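Local coordinates for D-glycero-beta-D-manno-heptose-1,7-bisphosphate 7-phosphatase (PDB 2O2X), which removes the C-7 phosphate from D-glycero-beta-D-manno-heptose 1,7-bisphosphate, a magnesium-dependent step in making ADP-L-glycero-beta-D-manno-heptose, at residues Leu31-Leu36 against Pro74-Thr79; Asp182-Val187 against Pro195-Ser200. All blocks are in the same frame, centred on the assembly; numbering follows the deposited sequence.

Contact 1 (Leu31-Leu36 against Pro74-Thr79); sequences LPALFL and PVVVVT
Phe-35 and Val-76 run alongside each other off the same face of two neighbouring parallel strands, the ring's CD1 and CE1 running along CB and CG1 of the valine. Phe-35 CD1 comes to 3.8 Å from Val-76 CB. With CG anti to its own carbonyl carbon (chi1 -70°), the ring also brings CD1 within 3.9 Å of Val-78 CG1, two residues on from Val-76. Leu-143 and Ala-146 of helix 141-150 cover the ring, and an alanine in place of Phe-35 would probably leave a gap between that helix and the branches of Val-76 and Val-78. On the other face Leu-36 slants across Val-75, Leu-36 CD1 meeting Val-75 CG1 at 3.6 Å, under Ile-65 and Ala-68 of helix 62-71. This is the parallel pair of a beta-alpha-beta unit (strand 34-36, helix 62-71, strand 75-80) at the centre of the HAD-like Rossmannoid sheet. Four backbone bonds join the strands: Leu-34 N to Pro-74 O, Val-76 N to Leu-34 O, Leu-36 N to Val-76 O and Val-78 N to Leu-36 O, each 2.9 Å, with N-H...O angles of 164° to 171°. Between them the CA of Phe-35 sits 3.2 Å from Val-76 O, a CA-H...O contact. Beyond the last bond the second strand reaches Thr-79, which by similarity stabilises the phosphoryl group, and its OG1 is hydrogen-bonded to Gln-81 NE2.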
loop_
_atom_site.group_PDB
_atom_site.type_symbol
_atom_site.label_atom_id
_atom_site.label_comp_id
_atom_site.label_asym_id
_atom_site.label_seq_id
_atom_site.Cartn_x
_atom_site.Cartn_y
_atom_site.Cartn_z
ATOM N N LEU A 31 4.308 -16.415 1.831
ATOM C CA LEU A 31 2.903 -16.009 1.852
ATOM C C LEU A 31 2.691 -14.926 0.791
ATOM O O LEU A 31 3.573 -14.081 0.574
ATOM C CB LEU A 31 2.500 -15.429 3.197
ATOM C CG LEU A 31 2.364 -16.403 4.360
ATOM C CD1 LEU A 31 2.061 -15.640 5.634
ATOM C CD2 LEU A 31 1.277 -17.417 4.026
ATOM N N PRO A 32 1.492 -14.894 0.211
ATOM C CA PRO A 32 1.089 -13.706 -0.541
ATOM C C PRO A 32 0.790 -12.570 0.410
ATOM O O PRO A 32 0.533 -12.805 1.587
ATOM C CB PRO A 32 -0.214 -14.133 -1.225
ATOM C CG PRO A 32 -0.432 -15.548 -0.884
ATOM C CD PRO A 32 0.411 -15.881 0.282
ATOM N N ALA A 33 0.864 -11.348 -0.109
ATOM C CA ALA A 33 0.539 -10.150 0.655
ATOM C C ALA A 33 -0.604 -9.416 0.004
ATOM O O ALA A 33 -0.872 -9.575 -1.193
ATOM C CB ALA A 33 1.738 -9.223 0.723
ATOM N N LEU A 34 -1.257 -8.605 0.819
ATOM C CA LEU A 34 -2.181 -7.588 0.359
ATOM C C LEU A 34 -1.454 -6.270 0.403
ATOM O O LEU A 34 -1.200 -5.737 1.480
ATOM C CB LEU A 34 -3.452 -7.528 1.216
ATOM C CG LEU A 34 -4.454 -6.417 0.845
ATOM C CD1 LEU A 34 -4.995 -6.595 -0.534
ATOM C CD2 LEU A 34 -5.573 -6.378 1.869
ATOM N N PHE A 35 -1.116 -5.742 -0.770
ATOM C CA PHE A 35 -0.515 -4.415 -0.889
ATOM C C PHE A 35 -1.615 -3.367 -1.011
ATOM O O PHE A 35 -2.524 -3.528 -1.817
ATOM C CB PHE A 35 0.379 -4.319 -2.132
ATOM C CG PHE A 35 1.664 -5.129 -2.048
ATOM C CD1 PHE A 35 2.782 -4.622 -1.386
ATOM C CD2 PHE A 35 1.757 -6.391 -2.628
ATOM C CE1 PHE A 35 3.968 -5.342 -1.313
ATOM C CE2 PHE A 35 2.960 -7.105 -2.555
ATOM C CZ PHE A 35 4.048 -6.575 -1.886
ATOM N N LEU A 36 -1.483 -2.277 -0.258
ATOM C CA LEU A 36 -2.432 -1.179 -0.283
ATOM C C LEU A 36 -1.712 0.127 -0.480
ATOM O O LEU A 36 -0.780 0.456 0.248
ATOM C CB LEU A 36 -3.191 -1.079 1.049
ATOM C CG LEU A 36 -4.013 -2.313 1.464
ATOM C CD1 LEU A 36 -4.643 -2.107 2.843
ATOM C CD2 LEU A 36 -5.073 -2.630 0.417
ATOM N N PRO A 74 -0.045 -10.902 5.343
ATOM C CA PRO A 74 0.483 -9.582 5.692
ATOM C C PRO A 74 -0.132 -8.467 4.831
ATOM O O PRO A 74 -0.355 -8.654 3.614
ATOM C CB PRO A 74 1.982 -9.703 5.415
ATOM C CG PRO A 74 2.110 -10.853 4.538
ATOM C CD PRO A 74 1.002 -11.782 4.797
ATOM N N VAL A 75 -0.390 -7.333 5.474
ATOM C CA VAL A 75 -0.881 -6.134 4.813
ATOM C C VAL A 75 0.243 -5.124 4.738
ATOM O O VAL A 75 0.817 -4.732 5.751
ATOM C CB VAL A 75 -2.105 -5.565 5.541
ATOM C CG1 VAL A 75 -2.555 -4.267 4.881
ATOM C CG2 VAL A 75 -3.265 -6.606 5.604
ATOM N N VAL A 76 0.599 -4.740 3.516
ATOM C CA VAL A 76 1.759 -3.911 3.248
ATOM C C VAL A 76 1.329 -2.617 2.584
ATOM O O VAL A 76 0.754 -2.621 1.495
ATOM C CB VAL A 76 2.797 -4.635 2.366
ATOM C CG1 VAL A 76 3.992 -3.754 2.104
ATOM C CG2 VAL A 76 3.226 -5.971 3.010
ATOM N N VAL A 77 1.589 -1.498 3.273
ATOM C CA VAL A 77 1.255 -0.166 2.742
ATOM C C VAL A 77 2.408 0.279 1.870
ATOM O O VAL A 77 3.551 0.256 2.315
ATOM C CB VAL A 77 1.001 0.837 3.866
ATOM C CG1 VAL A 77 0.721 2.238 3.277
ATOM C CG2 VAL A 77 -0.179 0.376 4.742
ATOM N N VAL A 78 2.125 0.676 0.641
ATOM C CA VAL A 78 3.162 1.152 -0.309
ATOM C C VAL A 78 2.674 2.497 -0.845
ATOM O O VAL A 78 1.660 2.585 -1.535
ATOM C CB VAL A 78 3.472 0.154 -1.461
ATOM C CG1 VAL A 78 4.242 -1.012 -0.924
ATOM C CG2 VAL A 78 2.190 -0.323 -2.171
ATOM N N THR A 79 3.360 3.571 -0.474
ATOM C CA THR A 79 2.817 4.928 -0.702
ATOM C C THR A 79 3.889 5.845 -1.276
ATOM O O THR A 79 4.995 5.916 -0.746
ATOM C CB THR A 79 2.198 5.533 0.593
ATOM O OG1 THR A 79 1.772 6.880 0.376
ATOM C CG2 THR A 79 3.146 5.538 1.761
#

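Contact 2 (Asp182-Val187 against Pro195-Ser200); sequences DGEAAV and PLRDSS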
loop_
_atom_site.group_PDB
_atom_site.type_symbol
_atom_site.label_atom_id
_atom_site.label_comp_id
_atom_site.label_asym_id
_atom_site.label_seq_id
_atom_site.Cartn_x
_atom_site.Cartn_y
_atom_site.Cartn_z
ATOM N N ASP A 182 -12.533 2.971 -7.507
ATOM C CA ASP A 182 -13.302 3.865 -8.358
ATOM C C ASP A 182 -12.946 3.735 -9.833
ATOM O O ASP A 182 -13.259 4.620 -10.614
ATOM C CB ASP A 182 -13.166 5.324 -7.890
ATOM C CG ASP A 182 -13.703 5.547 -6.492
ATOM O OD1 ASP A 182 -14.609 4.816 -6.056
ATOM O OD2 ASP A 182 -13.171 6.466 -5.818
ATOM N N GLY A 183 -12.305 2.643 -10.220
ATOM C CA GLY A 183 -11.813 2.498 -11.577
ATOM C C GLY A 183 -12.519 1.418 -12.380
ATOM O O GLY A 183 -13.302 0.601 -11.851
ATOM N N GLU A 184 -12.181 1.374 -13.676
ATOM C CA GLU A 184 -12.725 0.413 -14.621
ATOM C C GLU A 184 -11.879 -0.847 -14.732
ATOM O O GLU A 184 -10.658 -0.822 -14.525
ATOM C CB GLU A 184 -12.837 1.045 -16.027
ATOM C CG GLU A 184 -13.813 2.183 -16.086
ATOM C CD GLU A 184 -14.017 2.729 -17.498
ATOM O OE1 GLU A 184 -13.025 2.846 -18.244
ATOM O OE2 GLU A 184 -15.167 3.101 -17.832
ATOM N N ALA A 185 -12.523 -1.922 -15.171
ATOM C CA ALA A 185 -11.868 -3.190 -15.389
ATOM C C ALA A 185 -10.943 -3.136 -16.622
ATOM O O ALA A 185 -11.212 -2.422 -17.592
ATOM C CB ALA A 185 -12.906 -4.262 -15.606
ATOM N N ALA A 186 -9.865 -3.895 -16.580
ATOM C CA ALA A 186 -9.032 -4.108 -17.751
ATOM C C ALA A 186 -8.499 -5.532 -17.617
ATOM O O ALA A 186 -7.556 -5.776 -16.879
ATOM C CB ALA A 186 -7.891 -3.097 -17.824
ATOM N N VAL A 187 -9.151 -6.483 -18.274
ATOM C CA VAL A 187 -8.850 -7.896 -18.061
ATOM C C VAL A 187 -8.073 -8.413 -19.242
ATOM O O VAL A 187 -8.596 -8.516 -20.352
ATOM C CB VAL A 187 -10.113 -8.712 -17.814
ATOM C CG1 VAL A 187 -9.752 -10.179 -17.586
ATOM C CG2 VAL A 187 -10.857 -8.147 -16.623
ATOM N N PRO A 195 -12.302 -3.851 -11.156
ATOM C CA PRO A 195 -12.924 -2.614 -10.702
ATOM C C PRO A 195 -13.275 -2.683 -9.207
ATOM O O PRO A 195 -13.607 -3.745 -8.718
ATOM C CB PRO A 195 -14.189 -2.531 -11.563
ATOM C CG PRO A 195 -14.519 -3.926 -11.834
ATOM C CD PRO A 195 -13.227 -4.666 -11.974
ATOM N N LEU A 196 -13.138 -1.574 -8.495
ATOM C CA LEU A 196 -13.573 -1.506 -7.084
ATOM C C LEU A 196 -14.422 -0.259 -6.847
ATOM O O LEU A 196 -13.949 0.759 -6.348
ATOM C CB LEU A 196 -12.367 -1.582 -6.144
ATOM C CG LEU A 196 -12.612 -1.676 -4.624
ATOM C CD1 LEU A 196 -13.620 -2.756 -4.271
ATOM C CD2 LEU A 196 -11.310 -1.874 -3.863
ATOM N N ARG A 197 -15.704 -0.348 -7.203
ATOM C CA ARG A 197 -16.576 0.810 -7.225
ATOM C C ARG A 197 -17.783 0.694 -6.320
ATOM O O ARG A 197 -18.404 1.704 -6.045
ATOM C CB ARG A 197 -17.092 1.060 -8.641
ATOM C CG ARG A 197 -15.964 1.301 -9.653
ATOM C CD ARG A 197 -16.449 1.242 -11.077
ATOM N NE ARG A 197 -16.857 -0.103 -11.457
ATOM C CZ ARG A 197 -17.082 -0.511 -12.709
ATOM N NH1 ARG A 197 -16.997 0.335 -13.732
ATOM N NH2 ARG A 197 -17.409 -1.771 -12.946
ATOM N N ASP A 198 -18.108 -0.508 -5.861
ATOM C CA ASP A 198 -19.342 -0.716 -5.105
ATOM C C ASP A 198 -19.125 -1.935 -4.199
ATOM O O ASP A 198 -18.035 -2.495 -4.165
ATOM C CB ASP A 198 -20.542 -0.839 -6.049
ATOM C CG ASP A 198 -20.461 -2.020 -6.979
ATOM O OD1 ASP A 198 -19.698 -2.973 -6.743
ATOM O OD2 ASP A 198 -21.196 -2.017 -7.998
ATOM N N SER A 199 -20.129 -2.313 -3.430
ATOM C CA SER A 199 -19.968 -3.402 -2.469
ATOM C C SER A 199 -19.849 -4.775 -3.159
ATOM O O SER A 199 -19.160 -5.653 -2.680
ATOM C CB SER A 199 -21.118 -3.395 -1.449
ATOM O OG SER A 199 -22.344 -3.672 -2.094
ATOM N N SER A 200 -20.475 -4.977 -4.305
ATOM C CA SER A 200 -20.310 -6.215 -5.029
ATOM C C SER A 200 -18.856 -6.441 -5.420
ATOM O O SER A 200 -18.333 -7.541 -5.292
ATOM C CB SER A 200 -21.209 -6.235 -6.265
ATOM O OG SER A 200 -21.041 -7.446 -6.964
HETATM O O HOH W 1 -14.409 2.192 -4.056
HETATM O O HOH W 2 -17.075 4.115 -6.904
#
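Arg-197 lays its side chain along the backbone of Asp-182 and Gly-183. From CB the chain leaves with CG anti to the carbonyl carbon (chi1 -59°), which sets CG 3.5 Å from Gly-183 O, beside the carbonyl carbon of Asp-182. The next carbon, CD, comes within 3.3 Å of Gly-183 O. A bend at chi3 (-68°) then turns the guanidinium so that the same oxygen lies over one of its faces, with NE 3.6 Å away. NH1 ends loosely beside the CA and CG of Glu-184, while NH2 turns to Glu-201 of helix 199-211 in a salt bridge. Gly-183 O also meets Pro-195 CB, whose ring rests by its CD against Ala-185 CB at 3.7 Å, at the open end of the hairpin of strands 186-188 and 191-196. At the other end Asp-182 N gives a hydrogen bond of 2.9 Å to Leu-196 O, approaching from above the carbonyl plane. One water joins Asp-182 OD1 to Arg-197 O at 2.7 Å and 2.9 Å; a second reaches Leu-196 O, with only a weak bond to that carboxylate. Gly-183 O is buried without a hydrogen-bonding partner; the guanidinium face probably offers it some electrostatic compensation, though that charge is shared with Glu-201.

From the N terminus, after strands 12-14 and 17-21, the chain enters strand 34-36, runs through helix 62-71 and returns in strand 75-80, where contact 1 closes a connection of 37 residues. It then builds strands 114-118, 158-161 and 177-181 before contact 2 opens after the last of these. There the link is short, seven residues that make the hairpin turn and lead into 195-200, from which helix 199-211 starts. The two contacts follow in series, neither nested nor crossed. Both belong to one mixed sheet, their centres about 19 Å apart: contact 1 ties two parallel strands in its buried middle, whereas contact 2 joins the exit of strand 177-181 to the antiparallel hairpin at its edge.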